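Local atomic coordinates of hypothetical protein (Bacteroides fragilis, PDB entry 4JJA), a protein that is of unknown function but is probably exported and may cleave peptidoglycan as an exo-beta-N-acetylmuramidase of the NamZ family. Residues 93-102 with 125-135; 153-163 with 326-334. One frame throughout, in Å; residues are numbered along the deposited sequence.

Contact 1: residues 93-102 with 125-135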
loop_
_atom_site.group_PDB
_atom_site.type_symbol
_atom_site.label_atom_id
_atom_site.label_comp_id
_atom_site.label_asym_id
_atom_site.label_seq_id
_atom_site.Cartn_x
_atom_site.Cartn_y
_atom_site.Cartn_z
ATOM N N LYS A 93 7.133 -12.093 11.471
ATOM C CA LYS A 93 6.160 -13.021 12.055
ATOM C C LYS A 93 5.919 -12.843 13.565
ATOM O O LYS A 93 6.717 -12.183 14.277
ATOM C CB LYS A 93 6.577 -14.489 11.802
ATOM C CG LYS A 93 5.856 -15.176 10.642
ATOM C CD LYS A 93 5.965 -16.684 10.707
ATOM C CE LYS A 93 5.580 -17.313 9.373
ATOM N NZ LYS A 93 5.332 -18.798 9.485
ATOM N N PRO A 94 4.823 -13.459 14.058
ATOM C CA PRO A 94 4.540 -13.596 15.485
ATOM C C PRO A 94 5.216 -14.815 16.138
ATOM O O PRO A 94 5.440 -15.841 15.479
ATOM C CB PRO A 94 3.018 -13.812 15.513
ATOM C CG PRO A 94 2.538 -13.467 14.123
ATOM C CD PRO A 94 3.649 -13.866 13.260
ATOM N N SER A 95 5.469 -14.711 17.443
ATOM C CA SER A 95 6.001 -15.840 18.212
ATOM C C SER A 95 4.959 -16.944 18.379
ATOM O O SER A 95 3.753 -16.691 18.265
ATOM C CB SER A 95 6.477 -15.393 19.607
ATOM O OG SER A 95 5.419 -14.902 20.420
ATOM N N GLU A 96 5.436 -18.158 18.643
ATOM C CA GLU A 96 4.567 -19.306 18.974
ATOM C C GLU A 96 3.673 -18.965 20.162
ATOM O O GLU A 96 2.460 -19.254 20.125
ATOM C CB GLU A 96 5.389 -20.574 19.286
ATOM C CG GLU A 96 4.519 -21.855 19.445
ATOM C CD GLU A 96 5.234 -23.067 20.060
ATOM O OE1 GLU A 96 6.308 -22.888 20.686
ATOM O OE2 GLU A 96 4.692 -24.206 19.930
ATOM N N ALA A 97 4.250 -18.318 21.190
ATOM C CA ALA A 97 3.495 -17.937 22.375
ATOM C C ALA A 97 2.298 -17.082 21.982
ATOM O O ALA A 97 1.174 -17.328 22.447
ATOM C CB ALA A 97 4.376 -17.203 23.420
ATOM N N SER A 98 2.522 -16.116 21.075
ATOM C CA SER A 98 1.460 -15.196 20.692
ATOM C C SER A 98 0.395 -15.932 19.890
ATOM O O SER A 98 -0.772 -15.722 20.113
ATOM C CB SER A 98 2.018 -14.012 19.883
ATOM O OG SER A 98 2.832 -13.205 20.708
HETATM N N MSE A 99 0.805 -16.820 19.006
HETATM C CA MSE A 99 -0.149 -17.565 18.185
HETATM C C MSE A 99 -1.074 -18.427 19.012
HETATM O O MSE A 99 -2.236 -18.604 18.680
HETATM C CB MSE A 99 0.586 -18.440 17.176
HETATM C CG MSE A 99 1.449 -17.660 16.183
HETATM SE SE MSE A 99 0.484 -16.388 15.144
HETATM C CE MSE A 99 -0.804 -17.601 14.333
ATOM N N LYS A 100 -0.577 -18.957 20.118
ATOM C CA LYS A 100 -1.407 -19.777 21.005
ATOM C C LYS A 100 -2.484 -19.021 21.761
ATOM O O LYS A 100 -3.403 -19.650 22.287
ATOM C CB LYS A 100 -0.540 -20.580 21.962
ATOM C CG LYS A 100 0.235 -21.632 21.238
ATOM C CD LYS A 100 1.153 -22.380 22.149
ATOM C CE LYS A 100 1.624 -23.666 21.530
ATOM N NZ LYS A 100 2.374 -24.423 22.524
ATOM N N LYS A 101 -2.376 -17.712 21.806
ATOM C CA LYS A 101 -3.238 -16.889 22.629
ATOM C C LYS A 101 -4.601 -16.620 21.992
ATOM O O LYS A 101 -5.513 -16.181 22.696
ATOM C CB LYS A 101 -2.572 -15.574 22.966
ATOM C CG LYS A 101 -1.288 -15.750 23.769
ATOM C CD LYS A 101 -0.635 -14.413 24.106
ATOM C CE LYS A 101 0.757 -14.621 24.769
ATOM N NZ LYS A 101 0.636 -15.166 26.134
ATOM N N PHE A 102 -4.723 -16.813 20.691
ATOM C CA PHE A 102 -5.970 -16.452 19.995
ATOM C C PHE A 102 -6.475 -17.531 19.077
ATOM O O PHE A 102 -5.731 -18.404 18.648
ATOM C CB PHE A 102 -5.821 -15.127 19.213
ATOM C CG PHE A 102 -4.846 -15.160 18.057
ATOM C CD1 PHE A 102 -3.515 -14.860 18.266
ATOM C CD2 PHE A 102 -5.264 -15.470 16.770
ATOM C CE1 PHE A 102 -2.593 -14.854 17.210
ATOM C CE2 PHE A 102 -4.369 -15.454 15.701
ATOM C CZ PHE A 102 -3.026 -15.157 15.918
ATOM N N ARG A 125 2.731 -12.587 5.939
ATOM C CA ARG A 125 3.445 -13.158 7.099
ATOM C C ARG A 125 2.446 -13.761 8.099
ATOM O O ARG A 125 2.614 -14.863 8.623
ATOM C CB ARG A 125 4.278 -12.046 7.774
ATOM C CG ARG A 125 5.315 -12.491 8.806
ATOM C CD ARG A 125 6.701 -12.607 8.134
ATOM N NE ARG A 125 7.363 -11.309 8.044
ATOM C CZ ARG A 125 8.030 -10.863 6.977
ATOM N NH1 ARG A 125 8.124 -11.610 5.882
ATOM N NH2 ARG A 125 8.595 -9.664 7.006
ATOM N N LEU A 126 1.393 -13.002 8.394
ATOM C CA LEU A 126 0.390 -13.450 9.325
ATOM C C LEU A 126 -0.433 -14.612 8.766
ATOM O O LEU A 126 -0.790 -15.532 9.521
ATOM C CB LEU A 126 -0.499 -12.277 9.673
ATOM C CG LEU A 126 0.162 -11.225 10.564
ATOM C CD1 LEU A 126 -0.694 -9.962 10.580
ATOM C CD2 LEU A 126 0.351 -11.799 11.992
HETATM N N MSE A 127 -0.701 -14.607 7.464
HETATM C CA MSE A 127 -1.375 -15.738 6.839
HETATM C C MSE A 127 -0.540 -17.001 6.956
HETATM O O MSE A 127 -1.080 -18.084 7.189
HETATM C CB MSE A 127 -1.661 -15.457 5.360
HETATM C CG MSE A 127 -2.772 -14.438 5.154
HETATM SE SE MSE A 127 -2.987 -13.993 3.273
HETATM C CE MSE A 127 -3.690 -15.676 2.705
ATOM N N ASP A 128 0.761 -16.859 6.725
ATOM C CA ASP A 128 1.658 -18.025 6.836
ATOM C C ASP A 128 1.626 -18.622 8.270
ATOM O O ASP A 128 1.464 -19.820 8.442
ATOM C CB ASP A 128 3.049 -17.599 6.461
ATOM C CG ASP A 128 4.012 -18.762 6.324
ATOM O OD1 ASP A 128 3.632 -19.749 5.665
ATOM O OD2 ASP A 128 5.157 -18.566 6.759
ATOM N N ALA A 129 1.683 -17.734 9.248
ATOM C CA ALA A 129 1.654 -18.137 10.656
ATOM C C ALA A 129 0.315 -18.758 10.989
ATOM O O ALA A 129 0.230 -19.790 11.649
ATOM C CB ALA A 129 1.976 -16.980 11.550
ATOM N N CYS A 130 -0.769 -18.117 10.577
ATOM C CA CYS A 130 -2.088 -18.656 10.844
ATOM C C CYS A 130 -2.305 -20.012 10.177
ATOM O O CYS A 130 -2.912 -20.912 10.781
ATOM C CB CYS A 130 -3.161 -17.631 10.463
ATOM S SG CYS A 130 -3.338 -16.209 11.600
ATOM N N ALA A 131 -1.736 -20.187 8.998
ATOM C CA ALA A 131 -1.832 -21.442 8.283
ATOM C C ALA A 131 -1.116 -22.519 9.101
ATOM O O ALA A 131 -1.673 -23.604 9.322
ATOM C CB ALA A 131 -1.211 -21.368 6.870
ATOM N N GLU A 132 0.097 -22.200 9.559
ATOM C CA GLU A 132 0.947 -23.193 10.266
ATOM C C GLU A 132 0.252 -23.595 11.576
ATOM O O GLU A 132 0.326 -24.764 12.005
ATOM C CB GLU A 132 2.330 -22.566 10.515
ATOM C CG GLU A 132 3.398 -23.502 11.137
ATOM C CD GLU A 132 4.753 -22.829 11.372
ATOM O OE1 GLU A 132 4.972 -21.656 10.958
ATOM O OE2 GLU A 132 5.611 -23.487 12.016
ATOM N N TYR A 133 -0.380 -22.644 12.259
ATOM C CA TYR A 133 -0.997 -22.860 13.576
ATOM C C TYR A 133 -2.506 -23.121 13.555
ATOM O O TYR A 133 -3.151 -23.144 14.601
ATOM C CB TYR A 133 -0.663 -21.686 14.518
ATOM C CG TYR A 133 0.760 -21.700 14.984
ATOM C CD1 TYR A 133 1.777 -21.178 14.217
ATOM C CD2 TYR A 133 1.095 -22.316 16.200
ATOM C CE1 TYR A 133 3.097 -21.210 14.636
ATOM C CE2 TYR A 133 2.422 -22.364 16.637
ATOM C CZ TYR A 133 3.415 -21.817 15.845
ATOM O OH TYR A 133 4.732 -21.852 16.258
ATOM N N ASP A 134 -3.068 -23.269 12.362
ATOM C CA ASP A 134 -4.476 -23.596 12.185
ATOM C C ASP A 134 -5.430 -22.543 12.757
ATOM O O ASP A 134 -6.513 -22.891 13.249
ATOM C CB ASP A 134 -4.763 -25.003 12.765
ATOM C CG ASP A 134 -6.075 -25.601 12.271
ATOM O OD1 ASP A 134 -6.487 -25.383 11.103
ATOM O OD2 ASP A 134 -6.713 -26.311 13.074
ATOM N N ARG A 135 -5.063 -21.249 12.611
ATOM C CA ARG A 135 -5.936 -20.162 13.045
ATOM C C ARG A 135 -6.659 -19.556 11.852
ATOM O O ARG A 135 -6.129 -19.538 10.744
ATOM C CB ARG A 135 -5.133 -19.084 13.755
ATOM C CG ARG A 135 -4.207 -19.689 14.778
ATOM C CD ARG A 135 -5.006 -20.514 15.752
ATOM N NE ARG A 135 -4.268 -20.633 16.981
ATOM C CZ ARG A 135 -4.678 -21.329 18.031
ATOM N NH1 ARG A 135 -5.801 -22.008 17.985
ATOM N NH2 ARG A 135 -3.944 -21.344 19.126
#
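K93 NZ sits between two carboxylates of helix 119-132. It forms a salt bridge with D128 OD2 at 2.7 Å, weak as a hydrogen bond, and a second with E132 OE1 at 3.2 Å. The lysine chain is extended beyond CG and crosses both acids at about a right angle. P94 packs next to it: its CG presses on L126 CD2 at 3.5 Å, a tight pair, and its CD lies on A129 CB. The segments belong to the Rossmann-like N-terminal domain. Helix 119-132 joins parallel strands 104-107 and 136-140, and residues 93-102 lead into strand 104-107. The buried M99, a selenomethionine, packs against the helix. Its CB stands over one face of the Y133 ring, a CH-pi contact 4.0 Å from the centroid. Bends at chi2 and chi3, both near -60°, bring SE to A129 CB and CE to C130 SG (4.0 Å). The long helix ends in a Schellman motif with D134 as C-prime residue. R135 follows and reaches back to M99 O: NH2 donates at 3.3 Å, tilted 27° from the carbonyl plane, and NE adds a weak bond. F102 O lies over the centre of the guanidinium face, 3.1 Å above its plane.

Contact 2: residues 153-163 with 326-334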
loop_
_atom_site.group_PDB
_atom_site.type_symbol
_atom_site.label_atom_id
_atom_site.label_comp_id
_atom_site.label_asym_id
_atom_site.label_seq_id
_atom_site.Cartn_x
_atom_site.Cartn_y
_atom_site.Cartn_z
ATOM N N PRO A 153 4.988 -3.354 -14.624
ATOM C CA PRO A 153 5.486 -4.697 -14.785
ATOM C C PRO A 153 5.113 -5.598 -13.617
ATOM O O PRO A 153 5.086 -5.133 -12.470
ATOM C CB PRO A 153 7.016 -4.511 -14.825
ATOM C CG PRO A 153 7.282 -3.122 -14.897
ATOM C CD PRO A 153 6.063 -2.382 -14.440
ATOM N N ILE A 154 4.908 -6.877 -13.885
ATOM C CA ILE A 154 4.858 -7.870 -12.817
ATOM C C ILE A 154 6.256 -7.982 -12.223
ATOM O O ILE A 154 7.240 -8.046 -12.947
ATOM C CB ILE A 154 4.324 -9.230 -13.335
ATOM C CG1 ILE A 154 2.828 -9.111 -13.800
ATOM C CG2 ILE A 154 4.471 -10.323 -12.286
ATOM C CD1 ILE A 154 2.270 -10.308 -14.583
ATOM N N LEU A 155 6.333 -8.067 -10.904
ATOM C CA LEU A 155 7.606 -8.169 -10.230
ATOM C C LEU A 155 8.318 -9.459 -10.609
ATOM O O LEU A 155 7.781 -10.533 -10.404
ATOM C CB LEU A 155 7.403 -8.133 -8.733
ATOM C CG LEU A 155 8.626 -8.225 -7.854
ATOM C CD1 LEU A 155 9.644 -7.146 -8.129
ATOM C CD2 LEU A 155 8.192 -8.205 -6.406
ATOM N N ASP A 156 9.531 -9.324 -11.147
ATOM C CA ASP A 156 10.437 -10.444 -11.368
ATOM C C ASP A 156 10.922 -10.894 -10.010
ATOM O O ASP A 156 11.398 -10.105 -9.213
ATOM C CB ASP A 156 11.591 -10.037 -12.287
ATOM C CG ASP A 156 12.458 -11.204 -12.741
ATOM O OD1 ASP A 156 12.742 -12.084 -11.935
ATOM O OD2 ASP A 156 12.873 -11.141 -13.925
HETATM N N MSE A 157 10.775 -12.168 -9.717
HETATM C CA MSE A 157 11.118 -12.575 -8.376
HETATM C C MSE A 157 12.640 -12.614 -8.095
HETATM O O MSE A 157 13.008 -12.693 -6.934
HETATM C CB MSE A 157 10.319 -13.806 -7.936
HETATM C CG MSE A 157 8.763 -13.577 -8.012
HETATM SE SE MSE A 157 8.068 -12.104 -6.948
HETATM C CE MSE A 157 7.893 -13.084 -5.342
ATOM N N LYS A 158 13.484 -12.361 -9.106
ATOM C CA LYS A 158 14.896 -11.960 -8.858
ATOM C C LYS A 158 15.011 -10.730 -7.971
ATOM O O LYS A 158 16.001 -10.518 -7.308
ATOM C CB LYS A 158 15.705 -11.775 -10.145
ATOM C CG LYS A 158 15.402 -10.600 -11.001
ATOM C CD LYS A 158 16.235 -10.663 -12.288
ATOM C CE LYS A 158 17.666 -10.259 -12.025
ATOM N NZ LYS A 158 18.500 -10.085 -13.272
ATOM N N TYR A 159 13.958 -9.930 -7.970
ATOM C CA TYR A 159 13.887 -8.645 -7.309
ATOM C C TYR A 159 12.946 -8.656 -6.139
ATOM O O TYR A 159 12.597 -7.577 -5.637
ATOM C CB TYR A 159 13.537 -7.538 -8.291
ATOM C CG TYR A 159 14.486 -7.360 -9.433
ATOM C CD1 TYR A 159 15.836 -7.271 -9.227
ATOM C CD2 TYR A 159 14.038 -7.201 -10.724
ATOM C CE1 TYR A 159 16.725 -7.125 -10.288
ATOM C CE2 TYR A 159 14.919 -7.037 -11.771
ATOM C CZ TYR A 159 16.254 -6.968 -11.555
ATOM O OH TYR A 159 17.097 -6.835 -12.658
ATOM N N LYS A 160 12.510 -9.813 -5.662
ATOM C CA LYS A 160 11.682 -9.852 -4.461
ATOM C C LYS A 160 12.429 -9.174 -3.307
ATOM O O LYS A 160 13.635 -9.407 -3.107
ATOM C CB LYS A 160 11.352 -11.286 -4.068
ATOM C CG LYS A 160 10.524 -11.398 -2.802
ATOM C CD LYS A 160 10.319 -12.837 -2.466
ATOM C CE LYS A 160 9.310 -13.055 -1.350
ATOM N NZ LYS A 160 9.759 -12.439 -0.101
ATOM N N SER A 161 11.743 -8.373 -2.497
ATOM C CA SER A 161 12.436 -7.628 -1.458
ATOM C C SER A 161 11.470 -7.165 -0.379
ATOM O O SER A 161 10.264 -7.393 -0.489
ATOM C CB SER A 161 13.148 -6.424 -2.041
ATOM O OG SER A 161 12.230 -5.392 -2.300
ATOM N N GLY A 162 11.994 -6.329 0.516
ATOM C CA GLY A 162 11.183 -5.622 1.467
ATOM C C GLY A 162 10.164 -4.676 0.905
ATOM O O GLY A 162 9.243 -4.274 1.622
ATOM N N VAL A 163 10.354 -4.266 -0.344
ATOM C CA VAL A 163 9.410 -3.368 -0.997
ATOM C C VAL A 163 8.677 -4.073 -2.175
ATOM O O VAL A 163 8.098 -3.421 -3.023
ATOM C CB VAL A 163 10.102 -2.053 -1.488
ATOM C CG1 VAL A 163 10.720 -1.227 -0.341
ATOM C CG2 VAL A 163 11.145 -2.332 -2.584
ATOM N N GLU A 326 15.448 -1.120 -9.292
ATOM C CA GLU A 326 14.839 -2.324 -9.818
ATOM C C GLU A 326 13.922 -3.013 -8.816
ATOM O O GLU A 326 12.976 -3.710 -9.199
ATOM C CB GLU A 326 15.885 -3.281 -10.353
ATOM C CG GLU A 326 16.380 -2.953 -11.755
ATOM C CD GLU A 326 17.156 -1.691 -11.910
ATOM O OE1 GLU A 326 17.701 -1.160 -10.903
ATOM O OE2 GLU A 326 17.277 -1.225 -13.051
ATOM N N LEU A 327 14.235 -2.872 -7.518
ATOM C CA LEU A 327 13.373 -3.439 -6.513
ATOM C C LEU A 327 11.995 -2.774 -6.454
ATOM O O LEU A 327 11.005 -3.412 -6.107
ATOM C CB LEU A 327 14.043 -3.448 -5.138
ATOM C CG LEU A 327 15.436 -4.125 -5.095
ATOM C CD1 LEU A 327 16.001 -4.130 -3.663
ATOM C CD2 LEU A 327 15.423 -5.546 -5.650
ATOM N N LEU A 328 11.953 -1.492 -6.811
ATOM C CA LEU A 328 10.708 -0.725 -6.895
ATOM C C LEU A 328 9.957 -0.995 -8.195
ATOM O O LEU A 328 8.783 -1.304 -8.172
ATOM C CB LEU A 328 10.968 0.770 -6.705
ATOM C CG LEU A 328 11.460 1.186 -5.313
ATOM C CD1 LEU A 328 12.006 2.631 -5.347
ATOM C CD2 LEU A 328 10.369 1.085 -4.268
ATOM N N VAL A 329 10.668 -0.905 -9.328
ATOM C CA VAL A 329 9.978 -1.042 -10.619
ATOM C C VAL A 329 9.704 -2.475 -10.996
ATOM O O VAL A 329 8.687 -2.767 -11.630
ATOM C CB VAL A 329 10.701 -0.357 -11.784
ATOM C CG1 VAL A 329 10.539 1.104 -11.613
ATOM C CG2 VAL A 329 12.168 -0.703 -11.875
ATOM N N GLY A 330 10.596 -3.386 -10.592
ATOM C CA GLY A 330 10.368 -4.823 -10.725
ATOM C C GLY A 330 10.923 -5.525 -11.937
ATOM O O GLY A 330 10.725 -6.702 -12.097
ATOM N N THR A 331 11.633 -4.778 -12.772
ATOM C CA THR A 331 12.241 -5.310 -13.998
ATOM C C THR A 331 13.428 -4.436 -14.347
ATOM O O THR A 331 13.529 -3.284 -13.914
ATOM C CB THR A 331 11.233 -5.291 -15.164
ATOM O OG1 THR A 331 11.836 -5.958 -16.239
ATOM C CG2 THR A 331 10.841 -3.889 -15.609
ATOM N N ASP A 332 14.345 -4.991 -15.119
ATOM C CA ASP A 332 15.552 -4.313 -15.511
ATOM C C ASP A 332 15.416 -3.405 -16.727
ATOM O O ASP A 332 16.278 -2.575 -16.969
ATOM C CB ASP A 332 16.700 -5.325 -15.732
ATOM C CG ASP A 332 16.504 -6.238 -16.859
ATOM O OD1 ASP A 332 15.499 -6.213 -17.571
ATOM O OD2 ASP A 332 17.449 -7.070 -17.057
ATOM N N TYR A 333 14.325 -3.505 -17.484
ATOM C CA TYR A 333 14.308 -2.787 -18.773
ATOM C C TYR A 333 13.948 -1.333 -18.626
ATOM O O TYR A 333 14.202 -0.564 -19.541
ATOM C CB TYR A 333 13.437 -3.452 -19.809
ATOM C CG TYR A 333 11.953 -3.556 -19.513
ATOM C CD1 TYR A 333 11.126 -2.419 -19.524
ATOM C CD2 TYR A 333 11.345 -4.785 -19.285
ATOM C CE1 TYR A 333 9.761 -2.520 -19.313
ATOM C CE2 TYR A 333 9.985 -4.880 -19.079
ATOM C CZ TYR A 333 9.184 -3.751 -19.087
ATOM O OH TYR A 333 7.830 -3.858 -18.879
ATOM N N VAL A 334 13.334 -0.902 -17.516
ATOM C CA VAL A 334 12.956 0.489 -17.383
ATOM C C VAL A 334 14.183 1.401 -17.335
ATOM O O VAL A 334 14.284 2.373 -18.116
ATOM C CB VAL A 334 12.005 0.723 -16.205
ATOM C CG1 VAL A 334 11.730 2.223 -15.965
ATOM C CG2 VAL A 334 10.695 -0.053 -16.390
HETATM O O HOH W 1 10.948 -5.716 -4.590
HETATM O O HOH W 2 8.098 -3.509 -5.759
#
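Y159 lies against the end of helix 325-329. Its own loop, 153-163, is shaped by an Asx turn and an ST turn. In the Asx turn D156 OD1 accepts from K158 N; in the ST turn S161 OG accepts from V163 N. The contact joins the Rossmann-like N-terminal region to the C-terminal region of this NamZ-family protein. Y159 CB touches L327 CD2 at 3.8 Å. With CG anti to the carbonyl carbon (chi1 -59°), the ring runs beside E326, and the two side chains point the same way. E326 CB sits over the centre of one ring face, a CH-pi contact 3.9 Å from the centroid. In the conformer given, K158 CG of the same loop lies over the opposite face. Along the edge, CD2 meets G330 O in the ring plane at 3.6 Å, and CE2 approaches T331 CA. CZ lies against E326 CB, and at the tip OH reaches D332 CB. The carboxylate of E326 turns away to a salt bridge with R335.

G330 O also takes the direct backbone bond of the contact, from D156 N at 3.0 Å. The bond is nearly straight (170°) and lies in the carbonyl plane. G330 has positive phi (95°) and comes close to L155, whose CD1 rests on its CA. At the two ends of the loop, P153 CG packs on T331 CG2 and V163 CG2 on L328 CD2. Water 1 bridges the two segments: it donates to Y159 O and to L327 O, and accepts from S161 OG at 2.6 Å.

Overall arrangement
Contact 1 lies within the N-terminal Rossmann-like domain, while contact 2 ties that part of the chain to the C-terminal region. Their centres are about 29 Å apart, and their nearest atoms about 6 Å, without touching. Both segments of contact 1 precede both segments of contact 2 in the sequence. Strand 136-140 follows directly after contact 1 and leads into the long loop that carries 153-163. Contact 1 is the more peripheral, its centre about 23 Å from the chain centre against about 16 Å for contact 2. A glycerol, probably a crystallisation additive, lies about 4 Å from the L328 side chain in contact 2 and may mark a pocket.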